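Local coordinates for (S)-ureidoglycine--glyoxylate transaminase (Bacillus subtilis, PDB 3ISL), which transfers the amino group of the unstable purine-breakdown intermediate (S)-ureidoglycine to glyoxylate, giving oxalurate and glycine with the help of pyridoxal 5'-phosphate, at residues 11-16 with 346-351; 87-92 with 108-113; 194-199 with 206-211. One frame throughout, in Å; residues are numbered along the deposited sequence.

Contact 1. Residues 11-16 with 346-351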
ATOM      1  N   LEU A  11     -11.918  -4.077 -21.329  1.00 21.71           N
ATOM      2  CA  LEU A  11     -11.088  -5.228 -21.021  1.00 22.54           C
ATOM      3  C   LEU A  11      -9.849  -5.207 -21.906  1.00 22.71           C
ATOM      4  O   LEU A  11      -9.955  -5.377 -23.131  1.00 22.29           O
ATOM      5  CB  LEU A  11     -11.830  -6.580 -21.198  1.00 22.23           C
ATOM      6  CG  LEU A  11     -13.052  -6.860 -20.354  1.00 25.03           C
ATOM      7  CD1 LEU A  11     -13.733  -8.177 -20.848  1.00 23.00           C
ATOM      8  CD2 LEU A  11     -12.680  -6.968 -18.888  1.00 21.60           C
ATOM      9  N   ARG A  12      -8.684  -4.999 -21.284  1.00 21.97           N
ATOM     10  CA  ARG A  12      -7.422  -4.835 -22.063  1.00 20.23           C
ATOM     11  C   ARG A  12      -6.750  -6.153 -22.243  1.00 19.23           C
ATOM     12  O   ARG A  12      -6.998  -7.122 -21.518  1.00 17.71           O
ATOM     13  CB  ARG A  12      -6.433  -3.877 -21.342  1.00 19.70           C
ATOM     14  CG  ARG A  12      -6.949  -2.456 -21.090  1.00 18.56           C
ATOM     15  CD  ARG A  12      -7.502  -1.845 -22.319  1.00 18.30           C
ATOM     16  NE  ARG A  12      -7.450  -0.374 -22.316  1.00 20.72           N
ATOM     17  CZ  ARG A  12      -8.024   0.391 -23.244  1.00 19.76           C
ATOM     18  NH1 ARG A  12      -8.788  -0.167 -24.199  1.00 19.37           N
ATOM     19  NH2 ARG A  12      -7.844   1.697 -23.228  1.00 13.99           N
ATOM     20  N   THR A  13      -5.876  -6.182 -23.240  1.00 20.31           N
ATOM     21  CA  THR A  13      -4.930  -7.262 -23.402  1.00 18.38           C
ATOM     22  C   THR A  13      -3.622  -6.676 -22.971  1.00 18.16           C
ATOM     23  O   THR A  13      -3.057  -5.890 -23.691  1.00 19.93           O
ATOM     24  CB  THR A  13      -4.855  -7.631 -24.861  1.00 18.76           C
ATOM     25  OG1 THR A  13      -6.144  -8.149 -25.226  1.00 21.45           O
ATOM     26  CG2 THR A  13      -3.760  -8.688 -25.117  1.00 16.77           C
ATOM     27  N   ILE A  14      -3.090  -7.076 -21.826  1.00 16.76           N
ATOM     28  CA  ILE A  14      -1.934  -6.357 -21.296  1.00 18.73           C
ATOM     29  C   ILE A  14      -0.631  -7.094 -21.519  1.00 18.43           C
ATOM     30  O   ILE A  14      -0.382  -8.189 -20.946  1.00 17.45           O
ATOM     31  CB  ILE A  14      -2.039  -6.010 -19.794  1.00 18.54           C
ATOM     32  CG1 ILE A  14      -3.293  -5.164 -19.561  1.00 20.68           C
ATOM     33  CG2 ILE A  14      -0.743  -5.227 -19.344  1.00 19.57           C
ATOM     34  CD1 ILE A  14      -3.603  -4.864 -18.022  1.00 18.52           C
ATOM     35  N   MET A  15       0.209  -6.460 -22.337  1.00 16.77           N
ATOM     36  CA  MET A  15       1.454  -7.052 -22.721  1.00 19.13           C
ATOM     37  C   MET A  15       2.626  -6.087 -22.455  1.00 19.49           C
ATOM     38  O   MET A  15       3.561  -6.003 -23.269  1.00 21.07           O
ATOM     39  CB  MET A  15       1.376  -7.513 -24.237  1.00 17.77           C
ATOM     40  CG  MET A  15       0.442  -8.800 -24.425  1.00 19.82           C
ATOM     41  SD  MET A  15       0.811 -10.242 -23.313  1.00 21.05           S
ATOM     42  CE  MET A  15       1.907 -11.228 -24.340  1.00 21.09           C
ATOM     43  N   THR A  16       2.566  -5.373 -21.335  1.00 20.90           N
ATOM     44  CA  THR A  16       3.664  -4.521 -20.870  1.00 20.76           C
ATOM     45  C   THR A  16       4.477  -5.347 -19.855  1.00 20.93           C
ATOM     46  O   THR A  16       4.067  -6.455 -19.500  1.00 21.54           O
ATOM     47  CB  THR A  16       3.114  -3.335 -20.108  1.00 22.19           C
ATOM     48  OG1 THR A  16       2.443  -3.799 -18.914  1.00 19.28           O
ATOM     49  CG2 THR A  16       2.148  -2.512 -20.985  1.00 21.24           C
ATOM     50  N   PHE A 346      -7.180  -2.088 -30.607  1.00 26.99           N
ATOM     51  CA  PHE A 346      -7.196  -3.469 -30.130  1.00 25.78           C
ATOM     52  C   PHE A 346      -7.294  -3.622 -28.638  1.00 25.43           C
ATOM     53  O   PHE A 346      -7.486  -4.727 -28.160  1.00 25.66           O
ATOM     54  CB  PHE A 346      -5.986  -4.213 -30.647  1.00 24.43           C
ATOM     55  CG  PHE A 346      -5.877  -4.245 -32.160  1.00 24.28           C
ATOM     56  CD1 PHE A 346      -6.101  -5.445 -32.853  1.00 23.41           C
ATOM     57  CD2 PHE A 346      -5.468  -3.119 -32.891  1.00 25.02           C
ATOM     58  CE1 PHE A 346      -6.008  -5.516 -34.248  1.00 25.72           C
ATOM     59  CE2 PHE A 346      -5.357  -3.207 -34.288  1.00 27.68           C
ATOM     60  CZ  PHE A 346      -5.616  -4.426 -34.960  1.00 23.45           C
ATOM     61  N   GLY A 347      -7.190  -2.538 -27.874  1.00 25.68           N
ATOM     62  CA  GLY A 347      -7.182  -2.691 -26.423  1.00 23.88           C
ATOM     63  C   GLY A 347      -5.899  -3.395 -25.976  1.00 24.69           C
ATOM     64  O   GLY A 347      -5.827  -3.903 -24.855  1.00 23.67           O
ATOM     65  N   ILE A 348      -4.906  -3.473 -26.861  1.00 22.40           N
ATOM     66  CA  ILE A 348      -3.632  -4.146 -26.525  1.00 23.11           C
ATOM     67  C   ILE A 348      -2.624  -3.175 -25.943  1.00 23.28           C
ATOM     68  O   ILE A 348      -2.404  -2.111 -26.523  1.00 23.46           O
ATOM     69  CB  ILE A 348      -2.989  -4.759 -27.794  1.00 22.72           C
ATOM     70  CG1 ILE A 348      -3.844  -5.948 -28.269  1.00 25.35           C
ATOM     71  CG2 ILE A 348      -1.516  -5.158 -27.524  1.00 23.43           C
ATOM     72  CD1 ILE A 348      -3.336  -6.497 -29.696  1.00 26.09           C
ATOM     73  N   GLU A 349      -2.008  -3.516 -24.811  1.00 22.70           N
ATOM     74  CA  GLU A 349      -1.056  -2.567 -24.204  1.00 23.99           C
ATOM     75  C   GLU A 349       0.351  -3.107 -24.245  1.00 24.14           C
ATOM     76  O   GLU A 349       0.586  -4.186 -23.744  1.00 24.12           O
ATOM     77  CB  GLU A 349      -1.419  -2.237 -22.728  1.00 22.71           C
ATOM     78  CG  GLU A 349      -0.815  -0.883 -22.323  1.00 26.33           C
ATOM     79  CD  GLU A 349      -0.758  -0.689 -20.784  1.00 30.20           C
ATOM     80  OE1 GLU A 349      -1.221  -1.581 -20.070  1.00 23.77           O
ATOM     81  OE2 GLU A 349      -0.270   0.354 -20.305  1.00 33.35           O
ATOM     82  N   ILE A 350       1.250  -2.352 -24.875  1.00 23.90           N
ATOM     83  CA  ILE A 350       2.715  -2.558 -24.818  1.00 23.35           C
ATOM     84  C   ILE A 350       3.366  -1.288 -24.272  1.00 22.99           C
ATOM     85  O   ILE A 350       2.754  -0.234 -24.231  1.00 21.82           O
ATOM     86  CB  ILE A 350       3.370  -2.979 -26.197  1.00 22.41           C
ATOM     87  CG1 ILE A 350       3.351  -1.805 -27.197  1.00 21.30           C
ATOM     88  CG2 ILE A 350       2.714  -4.330 -26.696  1.00 24.00           C
ATOM     89  CD1 ILE A 350       3.960  -2.156 -28.683  1.00 20.98           C
ATOM     90  N   ALA A 351       4.611  -1.411 -23.851  1.00 24.60           N
ATOM     91  CA  ALA A 351       5.307  -0.309 -23.183  1.00 25.61           C
ATOM     92  C   ALA A 351       6.221   0.438 -24.146  1.00 27.41           C
ATOM     93  O   ALA A 351       6.854  -0.173 -25.003  1.00 27.48           O
ATOM     94  CB  ALA A 351       6.074  -0.863 -21.995  1.00 22.27           C
TER
HETATM   95  O   HOH W   1      -7.863  -6.150 -26.155  1.00 22.38           O
HETATM   96  O   HOH W   2       0.687  -2.428 -17.932  1.00 16.64           O
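T13 O is gripped from the facing chain by two groups: the amide E349 N donates to it at 2.8 Å, and I348 CA brings a weaker C-H to the same oxygen at 3.4 Å. This is the middle of a two-stranded parallel sheet that joins the N-terminal segment to the strand that follows helix 335-346, T13 pairing with I348 and I14 with E349. T13 N closes the near-straight bond to G347 O (2.8 Å, 170°), and M15 N reaches E349 O at 2.7 Å through a more bent one. G347, with positive phi, is where the chain leaves helical geometry and turns into the strand. T13 and I348 share one face, I348 CG1 lying alongside T13 CB at 3.9 Å, and the next helix, 373-389, touches T13 through F378. I14 and E349 point the same way on the other face, towards the second subunit, where V34 and G36 pack on them. R12, bent at its second torsion, brushes G347 with the shaft of its chain and carries its NE to a salt bridge with D39 of the second subunit rather than to E349. The buried carboxylate of E349 ends an almost fully extended chain, CG being anti to the backbone N (chi1 -157°). T16 crosses it with its methyl, CG2 lying 3.4 Å from E349 CD. T16 OG1 is bonded to G18 N and, over a doubtfully short distance, donates to water 2, which in turn donates to E349 OE1 at 3.0 Å; E349 OE1 also lies 3.7 Å from I14 CG2.

Contact 2. Residues 87-92 with 108-113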
ATOM      1  N   ASP A  87      27.348   4.423   6.158  1.00 30.49           N
ATOM      2  CA  ASP A  87      27.577   3.070   5.604  1.00 30.36           C
ATOM      3  C   ASP A  87      27.950   3.114   4.102  1.00 28.90           C
ATOM      4  O   ASP A  87      27.377   3.863   3.311  1.00 29.22           O
ATOM      5  CB  ASP A  87      26.376   2.141   5.812  1.00 30.29           C
ATOM      6  CG  ASP A  87      26.122   1.838   7.284  1.00 32.32           C
ATOM      7  OD1 ASP A  87      27.069   1.953   8.111  1.00 29.50           O
ATOM      8  OD2 ASP A  87      24.968   1.484   7.606  1.00 28.75           O
ATOM      9  N   ASP A  88      28.930   2.312   3.722  1.00 28.14           N
ATOM     10  CA  ASP A  88      29.287   2.157   2.315  1.00 27.19           C
ATOM     11  C   ASP A  88      28.321   1.173   1.632  1.00 26.82           C
ATOM     12  O   ASP A  88      28.058   0.101   2.170  1.00 26.63           O
ATOM     13  CB  ASP A  88      30.693   1.618   2.224  1.00 26.89           C
ATOM     14  CG  ASP A  88      31.752   2.654   2.588  1.00 28.66           C
ATOM     15  OD1 ASP A  88      31.696   3.786   2.082  1.00 28.42           O
ATOM     16  OD2 ASP A  88      32.686   2.292   3.328  1.00 31.49           O
ATOM     17  N   VAL A  89      27.816   1.548   0.455  1.00 25.72           N
ATOM     18  CA  VAL A  89      26.854   0.753  -0.284  1.00 24.55           C
ATOM     19  C   VAL A  89      27.283   0.733  -1.748  1.00 24.49           C
ATOM     20  O   VAL A  89      27.370   1.771  -2.403  1.00 23.51           O
ATOM     21  CB  VAL A  89      25.402   1.343  -0.144  1.00 26.85           C
ATOM     22  CG1 VAL A  89      24.380   0.551  -1.020  1.00 25.89           C
ATOM     23  CG2 VAL A  89      24.925   1.435   1.372  1.00 21.99           C
ATOM     24  N   LEU A  90      27.537  -0.470  -2.250  1.00 23.73           N
ATOM     25  CA  LEU A  90      27.983  -0.673  -3.619  1.00 23.08           C
ATOM     26  C   LEU A  90      26.736  -1.008  -4.462  1.00 21.24           C
ATOM     27  O   LEU A  90      26.038  -1.954  -4.173  1.00 20.13           O
ATOM     28  CB  LEU A  90      28.895  -1.889  -3.701  1.00 21.15           C
ATOM     29  CG  LEU A  90      30.004  -1.981  -4.764  1.00 24.11           C
ATOM     30  CD1 LEU A  90      30.220  -3.412  -5.262  1.00 22.05           C
ATOM     31  CD2 LEU A  90      30.112  -0.928  -5.890  1.00 22.74           C
ATOM     32  N   ILE A  91      26.523  -0.281  -5.535  1.00 20.61           N
ATOM     33  CA  ILE A  91      25.363  -0.540  -6.366  1.00 21.32           C
ATOM     34  C   ILE A  91      25.834  -0.641  -7.812  1.00 21.90           C
ATOM     35  O   ILE A  91      26.149   0.367  -8.429  1.00 20.07           O
ATOM     36  CB  ILE A  91      24.320   0.574  -6.221  1.00 22.81           C
ATOM     37  CG1 ILE A  91      24.075   0.860  -4.725  1.00 25.94           C
ATOM     38  CG2 ILE A  91      22.991   0.172  -6.949  1.00 19.71           C
ATOM     39  CD1 ILE A  91      23.075   2.000  -4.408  1.00 30.01           C
ATOM     40  N   PRO A  92      25.868  -1.851  -8.352  1.00 22.09           N
ATOM     41  CA  PRO A  92      26.196  -1.942  -9.770  1.00 23.94           C
ATOM     42  C   PRO A  92      24.910  -1.711 -10.552  1.00 25.28           C
ATOM     43  O   PRO A  92      23.974  -2.458 -10.396  1.00 26.46           O
ATOM     44  CB  PRO A  92      26.708  -3.401  -9.954  1.00 22.22           C
ATOM     45  CG  PRO A  92      26.777  -4.014  -8.585  1.00 23.94           C
ATOM     46  CD  PRO A  92      25.762  -3.174  -7.722  1.00 23.14           C
ATOM     47  N   TYR A 108      18.989   7.790   2.625  1.00 27.95           N
ATOM     48  CA  TYR A 108      19.207   7.315   4.017  1.00 26.77           C
ATOM     49  C   TYR A 108      20.617   7.589   4.573  1.00 25.39           C
ATOM     50  O   TYR A 108      20.989   7.113   5.639  1.00 24.36           O
ATOM     51  CB  TYR A 108      18.729   5.863   4.226  1.00 26.76           C
ATOM     52  CG  TYR A 108      17.215   5.818   4.200  1.00 25.08           C
ATOM     53  CD1 TYR A 108      16.475   6.178   5.347  1.00 27.83           C
ATOM     54  CD2 TYR A 108      16.519   5.536   3.022  1.00 26.53           C
ATOM     55  CE1 TYR A 108      15.088   6.236   5.332  1.00 22.70           C
ATOM     56  CE2 TYR A 108      15.131   5.556   2.996  1.00 27.48           C
ATOM     57  CZ  TYR A 108      14.417   5.936   4.197  1.00 24.07           C
ATOM     58  OH  TYR A 108      13.049   5.964   4.258  1.00 23.01           O
ATOM     59  N   GLY A 109      21.395   8.374   3.846  1.00 25.85           N
ATOM     60  CA  GLY A 109      22.708   8.814   4.383  1.00 27.16           C
ATOM     61  C   GLY A 109      23.904   7.911   4.031  1.00 27.88           C
ATOM     62  O   GLY A 109      25.016   8.130   4.520  1.00 27.10           O
ATOM     63  N   ALA A 110      23.677   6.916   3.180  1.00 26.80           N
ATOM     64  CA  ALA A 110      24.763   6.037   2.719  1.00 27.95           C
ATOM     65  C   ALA A 110      25.769   6.783   1.861  1.00 28.46           C
ATOM     66  O   ALA A 110      25.397   7.664   1.105  1.00 29.34           O
ATOM     67  CB  ALA A 110      24.202   4.864   1.915  1.00 25.94           C
ATOM     68  N   ASN A 111      27.041   6.418   1.977  1.00 29.00           N
ATOM     69  CA  ASN A 111      28.013   6.750   0.959  1.00 30.09           C
ATOM     70  C   ASN A 111      27.860   5.718  -0.182  1.00 30.11           C
ATOM     71  O   ASN A 111      28.254   4.577  -0.037  1.00 29.68           O
ATOM     72  CB  ASN A 111      29.413   6.739   1.595  1.00 31.24           C
ATOM     73  CG  ASN A 111      30.549   7.053   0.607  1.00 35.95           C
ATOM     74  OD1 ASN A 111      31.726   6.872   0.955  1.00 41.35           O
ATOM     75  ND2 ASN A 111      30.223   7.545  -0.603  1.00 40.59           N
ATOM     76  N   VAL A 112      27.283   6.132  -1.306  1.00 29.84           N
ATOM     77  CA  VAL A 112      27.052   5.242  -2.429  1.00 30.31           C
ATOM     78  C   VAL A 112      28.278   5.115  -3.356  1.00 30.59           C
ATOM     79  O   VAL A 112      28.821   6.132  -3.827  1.00 31.69           O
ATOM     80  CB  VAL A 112      25.802   5.694  -3.231  1.00 30.23           C
ATOM     81  CG1 VAL A 112      25.609   4.864  -4.473  1.00 31.26           C
ATOM     82  CG2 VAL A 112      24.570   5.596  -2.384  1.00 29.69           C
ATOM     83  N   HIS A 113      28.711   3.879  -3.617  1.00 29.98           N
ATOM     84  CA  HIS A 113      29.712   3.598  -4.681  1.00 30.01           C
ATOM     85  C   HIS A 113      28.949   2.968  -5.854  1.00 30.58           C
ATOM     86  O   HIS A 113      28.348   1.874  -5.699  1.00 30.60           O
ATOM     87  CB  HIS A 113      30.836   2.680  -4.148  1.00 29.05           C
ATOM     88  CG  HIS A 113      31.459   3.165  -2.868  1.00 32.04           C
ATOM     89  ND1 HIS A 113      30.810   3.109  -1.643  1.00 36.16           N
ATOM     90  CD2 HIS A 113      32.682   3.687  -2.614  1.00 33.46           C
ATOM     91  CE1 HIS A 113      31.606   3.577  -0.696  1.00 31.46           C
ATOM     92  NE2 HIS A 113      32.743   3.941  -1.259  1.00 34.68           N
TER
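V89 CG2 presses on A110 CB at 3.5 Å, on the close-packed face of a parallel strand pair. Strands 88-93 and 111-116, joined by helix 96-107, form a beta-alpha-beta crossover in the mixed seven-stranded sheet of this fold-type I aminotransferase, with 111-116 outermost within the chain. The two strand segments run 30° apart and pair D88 with N111, V89 with V112 and L90 with H113. The backbone ladder straightens as it proceeds: N111 N to D87 O is bent (2.9 Å, 135°), V89 N to N111 O is longer at 3.1 Å, and H113 N to V89 O and I91 N to H113 O are both 2.8 Å and close to linear. V89 O also receives the C-H of V112 CA. On the packed face the I91 chain is stretched out at its second torsion (chi2 178°), which carries CD1 across to V112 CG1 at 3.8 Å. The connecting helix lies over these residues, L101 and T102 meeting I91, and A105 and E106 meeting V112. The other face is open at D88 and N111, which stand next to each other there, N111 exposed to solvent and D88 partly so. H113, also partly exposed, is touched by V135 of helix 125-135. At the start, D87 OD2 is held by E84 N and K138 NZ, while G109 ends the helix as the C-prime residue of a Schellman motif. Further along the D88 face the solvent is shut out: L90 is buried beneath helix 125-135, against E131 and I132, with its CD2 lying 3.3 Å from H113 O.

Contact 3. Residues 194-199 with 206-211. With PLP (pyridoxal-5'-phosphate), chain C.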
ATOM      1  N   GLY A 194      10.315  -8.704  -3.612  1.00 26.11           N
ATOM      2  CA  GLY A 194       9.503  -8.923  -4.820  1.00 24.06           C
ATOM      3  C   GLY A 194       8.466  -7.855  -5.020  1.00 22.43           C
ATOM      4  O   GLY A 194       8.328  -6.936  -4.198  1.00 23.82           O
ATOM      5  N   GLY A 195       7.727  -7.955  -6.120  1.00 21.93           N
ATOM      6  CA  GLY A 195       6.493  -7.182  -6.300  1.00 20.71           C
ATOM      7  C   GLY A 195       5.382  -8.087  -6.768  1.00 21.04           C
ATOM      8  O   GLY A 195       5.604  -9.256  -7.110  1.00 21.18           O
ATOM      9  N   THR A 196       4.159  -7.597  -6.759  1.00 21.15           N
ATOM     10  CA  THR A 196       3.016  -8.464  -7.029  1.00 21.84           C
ATOM     11  C   THR A 196       2.474  -8.385  -8.465  1.00 21.16           C
ATOM     12  O   THR A 196       1.923  -9.380  -8.960  1.00 20.57           O
ATOM     13  CB  THR A 196       1.847  -8.088  -6.084  1.00 23.31           C
ATOM     14  OG1 THR A 196       1.798  -6.657  -5.947  1.00 22.87           O
ATOM     15  CG2 THR A 196       2.094  -8.648  -4.705  1.00 27.79           C
ATOM     16  N   GLN A 197       2.601  -7.232  -9.128  1.00 20.54           N
ATOM     17  CA  GLN A 197       1.819  -6.935 -10.315  1.00 21.91           C
ATOM     18  C   GLN A 197       2.534  -7.367 -11.592  1.00 23.21           C
ATOM     19  O   GLN A 197       2.072  -7.033 -12.718  1.00 23.66           O
ATOM     20  CB  GLN A 197       1.470  -5.437 -10.397  1.00 24.22           C
ATOM     21  CG  GLN A 197       2.763  -4.520 -10.785  1.00 25.86           C
ATOM     22  CD  GLN A 197       3.569  -4.035  -9.559  1.00 27.85           C
ATOM     23  OE1 GLN A 197       3.402  -4.557  -8.455  1.00 25.74           O
ATOM     24  NE2 GLN A 197       4.419  -3.025  -9.754  1.00 25.35           N
ATOM     25  N   LYS A 198       3.666  -8.057 -11.414  1.00 22.28           N
ATOM     26  CA  LYS A 198       4.506  -8.584 -12.495  1.00 21.93           C
ATOM     27  C   LYS A 198       4.321 -10.091 -12.653  1.00 21.74           C
ATOM     28  O   LYS A 198       3.207 -10.507 -12.833  1.00 21.29           O
ATOM     29  CB  LYS A 198       5.950  -8.105 -12.368  1.00 21.69           C
ATOM     30  CG  LYS A 198       5.965  -6.508 -12.617  1.00 23.84           C
ATOM     31  CD  LYS A 198       7.357  -5.807 -12.597  1.00 26.80           C
ATOM     32  CE  LYS A 198       7.129  -4.313 -12.414  1.00 27.95           C
ATOM     33  NZ  LYS A 198       8.176  -3.392 -12.819  1.00 40.07           N
ATOM     34  N   CYS A 199       5.358 -10.910 -12.597  1.00 19.79           N
ATOM     35  CA  CYS A 199       5.120 -12.308 -12.826  1.00 21.39           C
ATOM     36  C   CYS A 199       4.122 -13.034 -11.903  1.00 23.09           C
ATOM     37  O   CYS A 199       3.690 -14.164 -12.233  1.00 23.17           O
ATOM     38  CB  CYS A 199       6.466 -13.025 -12.849  1.00 20.12           C
ATOM     39  SG  CYS A 199       7.445 -12.353 -14.164  1.00 23.33           S
ATOM     40  N   MET A 206       1.507  -4.379  -3.109  1.00 36.43           N
ATOM     41  CA  MET A 206       2.180  -5.019  -1.968  1.00 36.82           C
ATOM     42  C   MET A 206       3.512  -5.501  -2.420  1.00 37.14           C
ATOM     43  O   MET A 206       3.709  -5.667  -3.644  1.00 37.32           O
ATOM     44  CB  MET A 206       1.346  -6.145  -1.336  1.00 38.92           C
ATOM     45  CG  MET A 206       0.720  -5.835   0.073  1.00 33.58           C
ATOM     46  SD  MET A 206       0.001  -7.428   0.409  1.00 43.37           S
ATOM     47  CE  MET A 206      -0.460  -7.460   2.139  1.00 30.70           C
ATOM     48  N   ALA A 207       4.437  -5.656  -1.451  1.00 35.65           N
ATOM     49  CA  ALA A 207       5.800  -5.992  -1.744  1.00 34.10           C
ATOM     50  C   ALA A 207       6.274  -7.131  -0.803  1.00 32.70           C
ATOM     51  O   ALA A 207       6.599  -6.895   0.341  1.00 35.22           O
ATOM     52  CB  ALA A 207       6.679  -4.758  -1.590  1.00 34.56           C
ATOM     53  N   PRO A 208       6.270  -8.366  -1.281  1.00 30.12           N
ATOM     54  CA  PRO A 208       6.802  -9.525  -0.517  1.00 28.82           C
ATOM     55  C   PRO A 208       8.316  -9.397  -0.344  1.00 26.22           C
ATOM     56  O   PRO A 208       9.036  -9.128  -1.321  1.00 25.71           O
ATOM     57  CB  PRO A 208       6.532 -10.744  -1.427  1.00 27.78           C
ATOM     58  CG  PRO A 208       5.629 -10.281  -2.493  1.00 29.52           C
ATOM     59  CD  PRO A 208       5.741  -8.748  -2.594  1.00 30.06           C
ATOM     60  N   ILE A 209       8.773  -9.613   0.874  1.00 25.80           N
ATOM     61  CA  ILE A 209      10.203  -9.509   1.175  1.00 25.94           C
ATOM     62  C   ILE A 209      10.631 -10.741   1.875  1.00 24.70           C
ATOM     63  O   ILE A 209       9.817 -11.396   2.508  1.00 25.66           O
ATOM     64  CB  ILE A 209      10.585  -8.263   2.034  1.00 25.17           C
ATOM     65  CG1 ILE A 209       9.956  -8.327   3.414  1.00 26.08           C
ATOM     66  CG2 ILE A 209      10.170  -6.970   1.350  1.00 27.33           C
ATOM     67  CD1 ILE A 209      10.394  -7.131   4.367  1.00 28.15           C
ATOM     68  N   THR A 210      11.914 -11.050   1.776  1.00 24.65           N
ATOM     69  CA  THR A 210      12.491 -12.054   2.596  1.00 23.67           C
ATOM     70  C   THR A 210      13.912 -11.644   2.972  1.00 25.10           C
ATOM     71  O   THR A 210      14.637 -10.979   2.191  1.00 24.80           O
ATOM     72  CB  THR A 210      12.475 -13.478   1.891  1.00 25.22           C
ATOM     73  OG1 THR A 210      12.807 -14.501   2.826  1.00 21.73           O
ATOM     74  CG2 THR A 210      13.387 -13.552   0.706  1.00 20.03           C
ATOM     75  N   TYR A 211      14.340 -12.115   4.137  1.00 25.17           N
ATOM     76  CA  TYR A 211      15.709 -11.913   4.563  1.00 26.31           C
ATOM     77  C   TYR A 211      16.118 -12.898   5.664  1.00 26.79           C
ATOM     78  O   TYR A 211      15.261 -13.514   6.279  1.00 26.84           O
ATOM     79  CB  TYR A 211      15.915 -10.470   4.996  1.00 24.24           C
ATOM     80  CG  TYR A 211      15.022 -10.026   6.123  1.00 27.49           C
ATOM     81  CD1 TYR A 211      15.358 -10.262   7.475  1.00 28.94           C
ATOM     82  CD2 TYR A 211      13.848  -9.335   5.853  1.00 24.59           C
ATOM     83  CE1 TYR A 211      14.522  -9.782   8.525  1.00 25.52           C
ATOM     84  CE2 TYR A 211      13.031  -8.879   6.871  1.00 27.24           C
ATOM     85  CZ  TYR A 211      13.353  -9.123   8.183  1.00 27.47           C
ATOM     86  OH  TYR A 211      12.503  -8.649   9.121  1.00 25.41           O
TER
HETATM   87  N1  PLP C 419      11.976  -2.558  -9.471  1.00 48.01           N
HETATM   88  C2  PLP C 419      11.964  -3.203 -10.795  1.00 54.08           C
HETATM   89  C2A PLP C 419      13.004  -3.997 -11.318  1.00 53.92           C
HETATM   90  C3  PLP C 419      10.883  -3.061 -11.675  1.00 55.09           C
HETATM   91  O3  PLP C 419      10.867  -3.669 -12.904  1.00 59.85           O
HETATM   92  C4  PLP C 419       9.759  -2.335 -11.347  1.00 54.47           C
HETATM   93  C4A PLP C 419       8.567  -2.236 -12.376  1.00 50.93           C
HETATM   94  C5  PLP C 419       9.721  -1.720 -10.102  1.00 55.92           C
HETATM   95  C6  PLP C 419      10.798  -1.796  -9.163  1.00 57.10           C
HETATM   96  C5A PLP C 419       8.509  -0.897  -9.814  1.00 55.45           C
HETATM   97  O4P PLP C 419       7.938  -1.286  -8.654  1.00 57.94           O
HETATM   98  P   PLP C 419       6.604  -0.489  -8.362  1.00 55.59           P
HETATM   99  O1P PLP C 419       6.158   0.353  -9.552  1.00 48.93           O
HETATM  100  O2P PLP C 419       7.045   0.318  -6.977  1.00 47.17           O
HETATM  101  O3P PLP C 419       5.419  -1.583  -7.892  1.00 53.58           O
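K198 NZ is covalently joined to C4A of the pyridoxal phosphate at 1.3 Å, and beside it Q197 NE2 donates to the phosphate oxygen O3P (2.6 Å, 157°). The lysine chain is extended beyond CG, so it spans straight from the backbone to the cofactor, whereas Q197 bends at its second torsion (chi2 -90°) to bring its amide to the phosphate. T70, S71, R72 and T147 of the same chain and T267 of the second subunit also hydrogen-bond the cofactor. Behind this first shell, the loop 194-199 is pinned to strand 206-211, the next strand of the large-domain sheet. G194 N bonds P208 O at 2.7 Å, almost in line with the carbonyl, and P208 CD packs on G194 O at 3.5 Å. T196 turns toward the strand: its CG2 lies 3.6 Å from M206 O, and its OG1 is 3.2 Å from that same oxygen, with P203 O a competing acceptor for the one proton. L276 of helix 270-286 packs on T196 from outside. With an alanine here, M206 O and P203 O would probably lose this hydroxyl, and a gap would open where CG2 sat. The bond from K198 to C4A is consistent with an internal aldimine, the resting Schiff base that an incoming amino substrate would displace in transamination.

Contact 1 closes a long loop of chain within which the other two are nested in series, 87-92 with 108-113 first and 194-199 with 206-211 after. Contacts 2 and 3 reach the same mixed sheet, contact 2 at strand 111-116, one of its two outermost strands within the chain, and contact 3 at strand 206-211; their centres are about 23 Å apart. Contact 1 belongs to a separate sheet, built from 13-14 and 348-349, about 38 Å from contact 2 between centres, across the chain's centre. It comes nearest to contact 3, about 7 Å between closest atoms, which brings this small sheet close to the cofactor site: the T16 side chain is about 8 Å from that of K198.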